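Local coordinates for Blr3880 protein (Bradyrhizobium japonicum, PDB 2OOD), which probably catalyses the zinc-dependent hydrolytic deamination of guanine to xanthine and ammonia, the step that leads guanine into purine breakdown, at residues P97-S102 against P205-G210; I167-P172 against V247-C252; A240-V245 against Q253-V258. All blocks are in the same frame, centred on the assembly; numbering follows the deposited sequence.

Contact 1: P97-S102 against P205-G210; sequences PWLQKS and PRFAFG. With GUN (guanine), chain C.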
loop_
_atom_site.group_PDB
_atom_site.type_symbol
_atom_site.label_atom_id
_atom_site.label_comp_id
_atom_site.label_asym_id
_atom_site.label_seq_id
_atom_site.Cartn_x
_atom_site.Cartn_y
_atom_site.Cartn_z
ATOM N N PRO A 97 -16.425 2.540 15.744
ATOM C CA PRO A 97 -17.446 1.577 15.306
ATOM C C PRO A 97 -16.867 0.245 14.822
ATOM O O PRO A 97 -17.513 -0.804 14.912
ATOM C CB PRO A 97 -18.198 2.339 14.213
ATOM C CG PRO A 97 -17.151 3.256 13.657
ATOM C CD PRO A 97 -16.422 3.742 14.896
ATOM N N TRP A 98 -15.640 0.295 14.320
ATOM C CA TRP A 98 -14.940 -0.889 13.827
ATOM C C TRP A 98 -14.597 -1.859 14.970
ATOM O O TRP A 98 -14.753 -3.069 14.820
ATOM C CB TRP A 98 -13.679 -0.433 13.084
ATOM C CG TRP A 98 -12.636 -1.475 12.830
ATOM C CD1 TRP A 98 -12.628 -2.407 11.836
ATOM C CD2 TRP A 98 -11.399 -1.628 13.536
ATOM N NE1 TRP A 98 -11.454 -3.125 11.871
ATOM C CE2 TRP A 98 -10.685 -2.663 12.906
ATOM C CE3 TRP A 98 -10.824 -0.982 14.638
ATOM C CZ2 TRP A 98 -9.421 -3.071 13.345
ATOM C CZ3 TRP A 98 -9.568 -1.384 15.077
ATOM C CH2 TRP A 98 -8.879 -2.419 14.429
ATOM N N LEU A 99 -14.138 -1.335 16.107
ATOM C CA LEU A 99 -13.813 -2.188 17.252
ATOM C C LEU A 99 -15.062 -2.965 17.638
ATOM O O LEU A 99 -15.025 -4.179 17.825
ATOM C CB LEU A 99 -13.356 -1.357 18.463
ATOM C CG LEU A 99 -11.967 -0.706 18.490
ATOM C CD1 LEU A 99 -11.856 0.201 19.710
ATOM C CD2 LEU A 99 -10.886 -1.771 18.527
ATOM N N GLN A 100 -16.172 -2.249 17.753
ATOM C CA GLN A 100 -17.449 -2.848 18.134
ATOM C C GLN A 100 -17.941 -3.857 17.092
ATOM O O GLN A 100 -18.304 -4.984 17.421
ATOM C CB GLN A 100 -18.498 -1.741 18.315
ATOM C CG GLN A 100 -19.118 -1.641 19.710
ATOM C CD GLN A 100 -18.102 -1.378 20.816
ATOM O OE1 GLN A 100 -17.289 -0.454 20.736
ATOM N NE2 GLN A 100 -18.162 -2.188 21.866
ATOM N N LYS A 101 -17.931 -3.451 15.828
ATOM C CA LYS A 101 -18.413 -4.308 14.754
ATOM C C LYS A 101 -17.560 -5.506 14.340
ATOM O O LYS A 101 -18.090 -6.609 14.169
ATOM C CB LYS A 101 -18.704 -3.473 13.499
ATOM C CG LYS A 101 -19.138 -4.334 12.310
ATOM C CD LYS A 101 -19.345 -3.528 11.021
ATOM C CE LYS A 101 -19.755 -4.453 9.858
ATOM N NZ LYS A 101 -20.013 -3.718 8.571
ATOM N N SER A 102 -16.251 -5.316 14.187
ATOM C CA SER A 102 -15.402 -6.403 13.706
ATOM C C SER A 102 -14.328 -7.017 14.604
ATOM O O SER A 102 -13.921 -8.161 14.396
ATOM C CB SER A 102 -14.730 -5.944 12.417
ATOM O OG SER A 102 -15.649 -5.242 11.604
ATOM N N PRO A 205 -2.835 -1.635 29.421
ATOM C CA PRO A 205 -4.180 -1.069 29.508
ATOM C C PRO A 205 -4.455 -0.747 28.033
ATOM O O PRO A 205 -3.811 0.127 27.458
ATOM C CB PRO A 205 -3.968 0.187 30.346
ATOM C CG PRO A 205 -2.593 0.620 29.941
ATOM C CD PRO A 205 -1.832 -0.689 29.943
ATOM N N ARG A 206 -5.380 -1.467 27.414
ATOM C CA ARG A 206 -5.665 -1.267 26.002
ATOM C C ARG A 206 -5.619 0.187 25.547
ATOM O O ARG A 206 -4.806 0.544 24.691
ATOM C CB ARG A 206 -7.005 -1.890 25.646
ATOM C CG ARG A 206 -7.227 -2.000 24.166
ATOM C CD ARG A 206 -7.994 -3.247 23.870
ATOM N NE ARG A 206 -8.217 -3.411 22.441
ATOM C CZ ARG A 206 -8.666 -4.528 21.883
ATOM N NH1 ARG A 206 -8.935 -5.587 22.636
ATOM N NH2 ARG A 206 -8.847 -4.583 20.576
ATOM N N PHE A 207 -6.491 1.024 26.101
ATOM C CA PHE A 207 -6.497 2.438 25.750
ATOM C C PHE A 207 -7.420 3.218 26.679
ATOM O O PHE A 207 -8.475 2.725 27.085
ATOM C CB PHE A 207 -6.879 2.624 24.270
ATOM C CG PHE A 207 -8.313 2.318 23.960
ATOM C CD1 PHE A 207 -8.918 1.155 24.433
ATOM C CD2 PHE A 207 -9.058 3.186 23.164
ATOM C CE1 PHE A 207 -10.253 0.863 24.123
ATOM C CE2 PHE A 207 -10.402 2.898 22.846
ATOM C CZ PHE A 207 -10.992 1.736 23.327
ATOM N N ALA A 208 -6.999 4.433 27.024
ATOM C CA ALA A 208 -7.736 5.293 27.944
ATOM C C ALA A 208 -9.236 5.240 27.748
ATOM O O ALA A 208 -9.990 5.099 28.711
ATOM C CB ALA A 208 -7.240 6.733 27.832
ATOM N N PHE A 209 -9.676 5.341 26.502
ATOM C CA PHE A 209 -11.107 5.316 26.228
ATOM C C PHE A 209 -11.816 4.098 26.807
ATOM O O PHE A 209 -13.001 4.165 27.131
ATOM C CB PHE A 209 -11.357 5.371 24.724
ATOM C CG PHE A 209 -12.809 5.463 24.361
ATOM C CD1 PHE A 209 -13.568 6.561 24.759
ATOM C CD2 PHE A 209 -13.418 4.470 23.598
ATOM C CE1 PHE A 209 -14.919 6.670 24.402
ATOM C CE2 PHE A 209 -14.775 4.567 23.233
ATOM C CZ PHE A 209 -15.522 5.671 23.636
ATOM N N GLY A 210 -11.096 2.987 26.924
ATOM C CA GLY A 210 -11.691 1.778 27.462
ATOM C C GLY A 210 -11.094 1.376 28.799
ATOM O O GLY A 210 -11.115 0.196 29.159
HETATM N N9 GUN C . -7.120 0.646 20.910
HETATM C C8 GUN C . -8.420 1.014 21.008
HETATM N N7 GUN C . -8.938 1.193 19.827
HETATM C C5 GUN C . -8.006 0.943 18.882
HETATM C C6 GUN C . -7.988 0.972 17.449
HETATM O O6 GUN C . -8.995 1.267 16.794
HETATM N N1 GUN C . -6.797 0.639 16.807
HETATM C C2 GUN C . -5.665 0.298 17.530
HETATM N N2 GUN C . -4.496 -0.041 16.867
HETATM N N3 GUN C . -5.673 0.272 18.852
HETATM C C4 GUN C . -6.804 0.589 19.561
#
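The phenyl ring of F207, whose CZ lies 4.0 Å from L99 CD1, is covered on both faces. Guanine C8 sits 3.0 Å above the plane of one face, over the ring centre, and G210 N lies 3.6 Å above the other, displaced from the centre. The base therefore presents the edge of its five-membered ring to the phenyl face. At the other end of the ligand W98 uses its own edge, with guanine O6 near the indole plane, close to CZ3. The R206 guanidinium has guanine N9 in the direction of its edge, while L99 CD2 approaches NH2 obliquely at 4.0 Å. L99 is the link: CD1 packs on F207, CD2 faces R206, and both methyls border guanine N7, with CD2 3.8 Å from it. Helix 95-107 and the loop after strand 199-205 thus meet largely through the substrate, in the pocket at the mouth of an amidohydrolase TIM barrel. This loop also serves the zinc site, since R206 O is hydrogen-bonded to ND1 of the zinc ligand H234. A chi1 of 70° sets the F207 ring between its backbone N and carbonyl carbon and turns one face toward C8 of the base. The bend at chi2 of R206 carries the guanidinium past F207 to helix 95-107, where NH2 forms a salt bridge with E107. Within the loop, F207 CE2 lies at the edge of the F209 ring, in its plane.

Contact 2: I167-P172 against V247-C252; sequences IDRNAP and VEHPDC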
loop_
_atom_site.group_PDB
_atom_site.type_symbol
_atom_site.label_atom_id
_atom_site.label_comp_id
_atom_site.label_asym_id
_atom_site.label_seq_id
_atom_site.Cartn_x
_atom_site.Cartn_y
_atom_site.Cartn_z
ATOM N N ILE A 167 -9.339 -4.277 29.509
ATOM C CA ILE A 167 -10.339 -3.404 28.905
ATOM C C ILE A 167 -11.466 -3.306 29.930
ATOM O O ILE A 167 -12.048 -4.312 30.347
ATOM C CB ILE A 167 -10.850 -3.971 27.550
ATOM C CG1 ILE A 167 -11.929 -3.061 26.965
ATOM C CG2 ILE A 167 -11.373 -5.374 27.727
ATOM C CD1 ILE A 167 -11.386 -1.798 26.358
ATOM N N ASP A 168 -11.764 -2.072 30.321
ATOM C CA ASP A 168 -12.748 -1.767 31.364
ATOM C C ASP A 168 -14.126 -1.253 30.919
ATOM O O ASP A 168 -15.154 -1.801 31.313
ATOM C CB ASP A 168 -12.108 -0.739 32.307
ATOM C CG ASP A 168 -12.478 -0.967 33.734
ATOM O OD1 ASP A 168 -11.852 -0.348 34.629
ATOM O OD2 ASP A 168 -13.402 -1.772 33.952
ATOM N N ARG A 169 -14.130 -0.184 30.123
ATOM C CA ARG A 169 -15.355 0.445 29.629
ATOM C C ARG A 169 -15.466 0.329 28.112
ATOM O O ARG A 169 -14.560 -0.167 27.439
ATOM C CB ARG A 169 -15.354 1.943 29.948
ATOM C CG ARG A 169 -14.797 2.349 31.292
ATOM C CD ARG A 169 -14.483 3.843 31.277
ATOM N NE ARG A 169 -14.489 4.426 32.621
ATOM C CZ ARG A 169 -14.181 5.696 32.913
ATOM N NH1 ARG A 169 -13.829 6.558 31.956
ATOM N NH2 ARG A 169 -14.233 6.109 34.177
ATOM N N ASN A 170 -16.583 0.821 27.591
ATOM C CA ASN A 170 -16.841 0.856 26.159
ATOM C C ASN A 170 -16.579 -0.412 25.343
ATOM O O ASN A 170 -16.075 -0.336 24.218
ATOM C CB ASN A 170 -16.068 2.030 25.544
ATOM C CG ASN A 170 -16.564 3.383 26.044
ATOM O OD1 ASN A 170 -17.764 3.661 26.002
ATOM N ND2 ASN A 170 -15.644 4.231 26.508
ATOM N N ALA A 171 -16.933 -1.568 25.895
ATOM C CA ALA A 171 -16.761 -2.841 25.192
ATOM C C ALA A 171 -17.800 -3.823 25.721
ATOM O O ALA A 171 -18.306 -3.654 26.825
ATOM C CB ALA A 171 -15.362 -3.386 25.417
ATOM N N PRO A 172 -18.134 -4.866 24.939
ATOM C CA PRO A 172 -19.130 -5.846 25.393
ATOM C C PRO A 172 -18.879 -6.311 26.830
ATOM O O PRO A 172 -17.732 -6.367 27.291
ATOM C CB PRO A 172 -18.986 -6.975 24.377
ATOM C CG PRO A 172 -18.618 -6.240 23.124
ATOM C CD PRO A 172 -17.586 -5.245 23.625
ATOM N N VAL A 247 -13.651 12.934 27.771
ATOM C CA VAL A 247 -14.972 12.896 28.382
ATOM C C VAL A 247 -14.921 11.827 29.481
ATOM O O VAL A 247 -15.311 12.083 30.624
ATOM C CB VAL A 247 -16.076 12.558 27.337
ATOM C CG1 VAL A 247 -17.416 12.344 28.031
ATOM C CG2 VAL A 247 -16.199 13.695 26.340
ATOM N N GLU A 248 -14.416 10.644 29.138
ATOM C CA GLU A 248 -14.293 9.539 30.101
ATOM C C GLU A 248 -13.288 9.888 31.212
ATOM O O GLU A 248 -13.248 9.231 32.265
ATOM C CB GLU A 248 -13.803 8.272 29.395
ATOM C CG GLU A 248 -14.643 7.792 28.217
ATOM C CD GLU A 248 -15.902 7.070 28.652
ATOM O OE1 GLU A 248 -15.815 6.264 29.614
ATOM O OE2 GLU A 248 -16.969 7.297 28.023
ATOM N N HIS A 249 -12.457 10.898 30.950
ATOM C CA HIS A 249 -11.447 11.357 31.905
ATOM C C HIS A 249 -11.480 12.881 31.925
ATOM O O HIS A 249 -10.570 13.560 31.406
ATOM C CB HIS A 249 -10.059 10.853 31.494
ATOM C CG HIS A 249 -9.917 9.367 31.581
ATOM N ND1 HIS A 249 -9.858 8.696 32.785
ATOM C CD2 HIS A 249 -9.876 8.417 30.617
ATOM C CE1 HIS A 249 -9.786 7.396 32.558
ATOM N NE2 HIS A 249 -9.797 7.199 31.250
ATOM N N PRO A 250 -12.536 13.436 32.544
ATOM C CA PRO A 250 -12.807 14.871 32.690
ATOM C C PRO A 250 -11.743 15.654 33.437
ATOM O O PRO A 250 -11.617 16.866 33.268
ATOM C CB PRO A 250 -14.155 14.892 33.410
ATOM C CG PRO A 250 -14.071 13.688 34.280
ATOM C CD PRO A 250 -13.487 12.644 33.345
ATOM N N ASP A 251 -10.959 14.959 34.244
ATOM C CA ASP A 251 -9.931 15.620 35.037
ATOM C C ASP A 251 -8.550 15.664 34.391
ATOM O O ASP A 251 -7.557 15.901 35.090
ATOM C CB ASP A 251 -9.824 14.930 36.394
ATOM C CG ASP A 251 -9.570 13.435 36.261
ATOM O OD1 ASP A 251 -10.387 12.747 35.582
ATOM O OD2 ASP A 251 -8.553 12.958 36.829
ATOM N N CYS A 252 -8.479 15.435 33.077
ATOM C CA CYS A 252 -7.195 15.452 32.371
ATOM C C CYS A 252 -7.220 16.378 31.146
ATOM O O CYS A 252 -8.222 16.457 30.429
ATOM C CB CYS A 252 -6.790 14.019 31.970
ATOM S SG CYS A 252 -6.214 12.951 33.369
#
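A side-chain-to-backbone hydrogen bond, supplemented by a weaker salt bridge, joins R169 to E248, tying the loop after strand 160-166 to the C-terminal end of helix 239-248. In the TIM barrel of this amidohydrolase the contact lies outside the guanine pocket, among the loops that follow the barrel strands. R169 does the reaching: its chain runs extended from CG to NE, and NH1 donates both bonds. The stronger goes to E248 O at 2.8 Å with an N-H...O angle of 168°. The oxygen lies in the guanidinium plane, although NH1 stands tilted from the carbonyl plane. Because this carbonyl belongs to the last turn of the helix, the cation probably also gains from the partial negative charge gathered there. The second bond, to E248 OE1 at 3.1 Å, is weak, bent to 120° at the hydrogen. E248 bends at chi2 (-78°), folding its carboxylate back beside the arginine chain, so that OE1 also comes 3.2 Å from R169 CD as the two side chains run antiparallel alongside each other. N170 also approaches this carboxylate, ND2 lying 3.6 Å from E248 CD, but its amide is held by F209 O. Just past the helix the chain makes a type I turn from H249 to C252. H249 NE2 bonds weakly to A208 O and A211 O. R169 NH1 stands 4.1 Å above one face of that imidazole, nearer its edge than its centre.

Contact 3: A240-V245 against Q253-V258; sequences AECSGV and QDYLGV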
loop_
_atom_site.group_PDB
_atom_site.type_symbol
_atom_site.label_atom_id
_atom_site.label_comp_id
_atom_site.label_asym_id
_atom_site.label_seq_id
_atom_site.Cartn_x
_atom_site.Cartn_y
_atom_site.Cartn_z
ATOM N N ALA A 240 -12.632 11.144 17.109
ATOM C CA ALA A 240 -13.750 10.755 17.963
ATOM C C ALA A 240 -13.222 10.085 19.244
ATOM O O ALA A 240 -13.752 10.298 20.334
ATOM C CB ALA A 240 -14.682 9.805 17.212
ATOM N N GLU A 241 -12.175 9.276 19.103
ATOM C CA GLU A 241 -11.572 8.584 20.236
ATOM C C GLU A 241 -10.977 9.609 21.204
ATOM O O GLU A 241 -11.104 9.476 22.415
ATOM C CB GLU A 241 -10.467 7.631 19.748
ATOM C CG GLU A 241 -9.776 6.835 20.855
ATOM C CD GLU A 241 -8.269 6.688 20.641
ATOM O OE1 GLU A 241 -7.614 5.996 21.457
ATOM O OE2 GLU A 241 -7.738 7.269 19.666
ATOM N N CYS A 242 -10.323 10.630 20.666
ATOM C CA CYS A 242 -9.710 11.664 21.498
ATOM C C CYS A 242 -10.745 12.439 22.298
ATOM O O CYS A 242 -10.524 12.753 23.473
ATOM C CB CYS A 242 -8.896 12.632 20.637
ATOM S SG CYS A 242 -7.307 11.960 20.124
ATOM N N SER A 243 -11.868 12.755 21.653
ATOM C CA SER A 243 -12.955 13.479 22.306
ATOM C C SER A 243 -13.508 12.638 23.463
ATOM O O SER A 243 -13.605 13.119 24.604
ATOM C CB SER A 243 -14.075 13.783 21.300
ATOM O OG SER A 243 -13.625 14.665 20.280
ATOM N N GLY A 244 -13.855 11.382 23.166
ATOM C CA GLY A 244 -14.388 10.487 24.181
ATOM C C GLY A 244 -13.490 10.346 25.402
ATOM O O GLY A 244 -13.967 10.373 26.540
ATOM N N VAL A 245 -12.190 10.196 25.164
ATOM C CA VAL A 245 -11.204 10.051 26.233
ATOM C C VAL A 245 -11.238 11.217 27.229
ATOM O O VAL A 245 -11.195 11.002 28.446
ATOM C CB VAL A 245 -9.769 9.929 25.642
ATOM C CG1 VAL A 245 -8.715 10.038 26.751
ATOM C CG2 VAL A 245 -9.635 8.602 24.918
ATOM N N GLN A 253 -6.104 17.064 30.910
ATOM C CA GLN A 253 -5.981 18.029 29.813
ATOM C C GLN A 253 -5.792 17.438 28.415
ATOM O O GLN A 253 -6.442 17.874 27.461
ATOM C CB GLN A 253 -4.834 18.996 30.133
ATOM C CG GLN A 253 -4.745 19.296 31.624
ATOM C CD GLN A 253 -6.119 19.625 32.198
ATOM O OE1 GLN A 253 -6.731 20.637 31.819
ATOM N NE2 GLN A 253 -6.624 18.766 33.098
ATOM N N ASP A 254 -4.889 16.469 28.288
ATOM C CA ASP A 254 -4.640 15.828 27.001
ATOM C C ASP A 254 -4.551 14.308 27.141
ATOM O O ASP A 254 -4.406 13.780 28.247
ATOM C CB ASP A 254 -3.363 16.391 26.351
ATOM C CG ASP A 254 -2.205 16.511 27.328
ATOM O OD1 ASP A 254 -2.082 15.639 28.214
ATOM O OD2 ASP A 254 -1.408 17.466 27.202
ATOM N N TYR A 255 -4.642 13.601 26.019
ATOM C CA TYR A 255 -4.595 12.148 26.044
ATOM C C TYR A 255 -3.381 11.620 26.816
ATOM O O TYR A 255 -3.510 10.712 27.643
ATOM C CB TYR A 255 -4.609 11.612 24.612
ATOM C CG TYR A 255 -5.225 10.234 24.467
ATOM C CD1 TYR A 255 -6.091 9.951 23.417
ATOM C CD2 TYR A 255 -4.919 9.208 25.354
ATOM C CE1 TYR A 255 -6.637 8.677 23.249
ATOM C CE2 TYR A 255 -5.456 7.929 25.196
ATOM C CZ TYR A 255 -6.310 7.667 24.141
ATOM O OH TYR A 255 -6.814 6.391 23.958
ATOM N N LEU A 256 -2.204 12.182 26.553
ATOM C CA LEU A 256 -0.999 11.748 27.253
ATOM C C LEU A 256 -1.136 12.033 28.750
ATOM O O LEU A 256 -0.580 11.319 29.579
ATOM C CB LEU A 256 0.228 12.477 26.697
ATOM C CG LEU A 256 1.594 12.157 27.311
ATOM C CD1 LEU A 256 1.931 10.701 27.104
ATOM C CD2 LEU A 256 2.655 13.017 26.669
ATOM N N GLY A 257 -1.884 13.078 29.087
ATOM C CA GLY A 257 -2.070 13.446 30.480
ATOM C C GLY A 257 -2.750 12.369 31.299
ATOM O O GLY A 257 -2.482 12.226 32.495
ATOM N N VAL A 258 -3.636 11.609 30.661
ATOM C CA VAL A 258 -4.344 10.540 31.345
ATOM C C VAL A 258 -3.364 9.494 31.866
ATOM O O VAL A 258 -3.481 9.042 33.003
ATOM C CB VAL A 258 -5.341 9.846 30.407
ATOM C CG1 VAL A 258 -6.068 8.731 31.156
ATOM C CG2 VAL A 258 -6.326 10.864 29.856
#
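The ring of Y255 reaches across to helix 239-248, with V245 planted on one face: CG1 stands 4.0 Å from the centroid, 4° off the normal, a CH-pi contact. The same methyl touches V258 CG2 at 4.0 Å, and V245 CG2 packs on Y255 CE1. The ring's far end is held by a hydrogen bond. Its hydroxyl donates to E241 OE1 at 2.7 Å, meeting the carboxylate from above its plane, while E241 OE2 is gripped by the backbone N of E237 and of N238. With CG anti to the backbone N (chi1 -179°) and a bend at chi2, E241 reaches both. Replacing Y255 by alanine is likely to leave E241 OE1 without its hydroxyl donor and V245 without the ring face it covers. Toward solvent the contact thins: C242 SG meets only the ring edge, 4.0 Å from CD1, and S243 and Q253 are exposed. D254 points away from helix 239-248, N-capping its own helix through a weak OD1 bond from G257 N and forming a salt bridge with R284. The tight side faces inward, where E241, whose side chain comes within about 5 Å of the guanine, backs the substrate pocket of this amidohydrolase TIM barrel.

Overall arrangement
From the N terminus, contact 1 starts on helix 95-107 and closes its long loop at 205-210, beyond strand 199-205. Contact 2 opens inside that loop, at 167-172, and closes outside it at 247-252, so the two cross. Contact 3 follows contact 1 in series and closes the short connection between helices 239-248 and 255-260; segment 247-252 lies within it, so contact 3 also crosses contact 2. Segment 205-210 is the hub: G210 O and F209 O meet D168 N and N170 ND2, and A208 packs on Y255 and V245. Together the contacts join helix 95-107, the loops after strands 160-166 and 199-205 and helices 239-248 and 255-260 around one side of the guanine pocket.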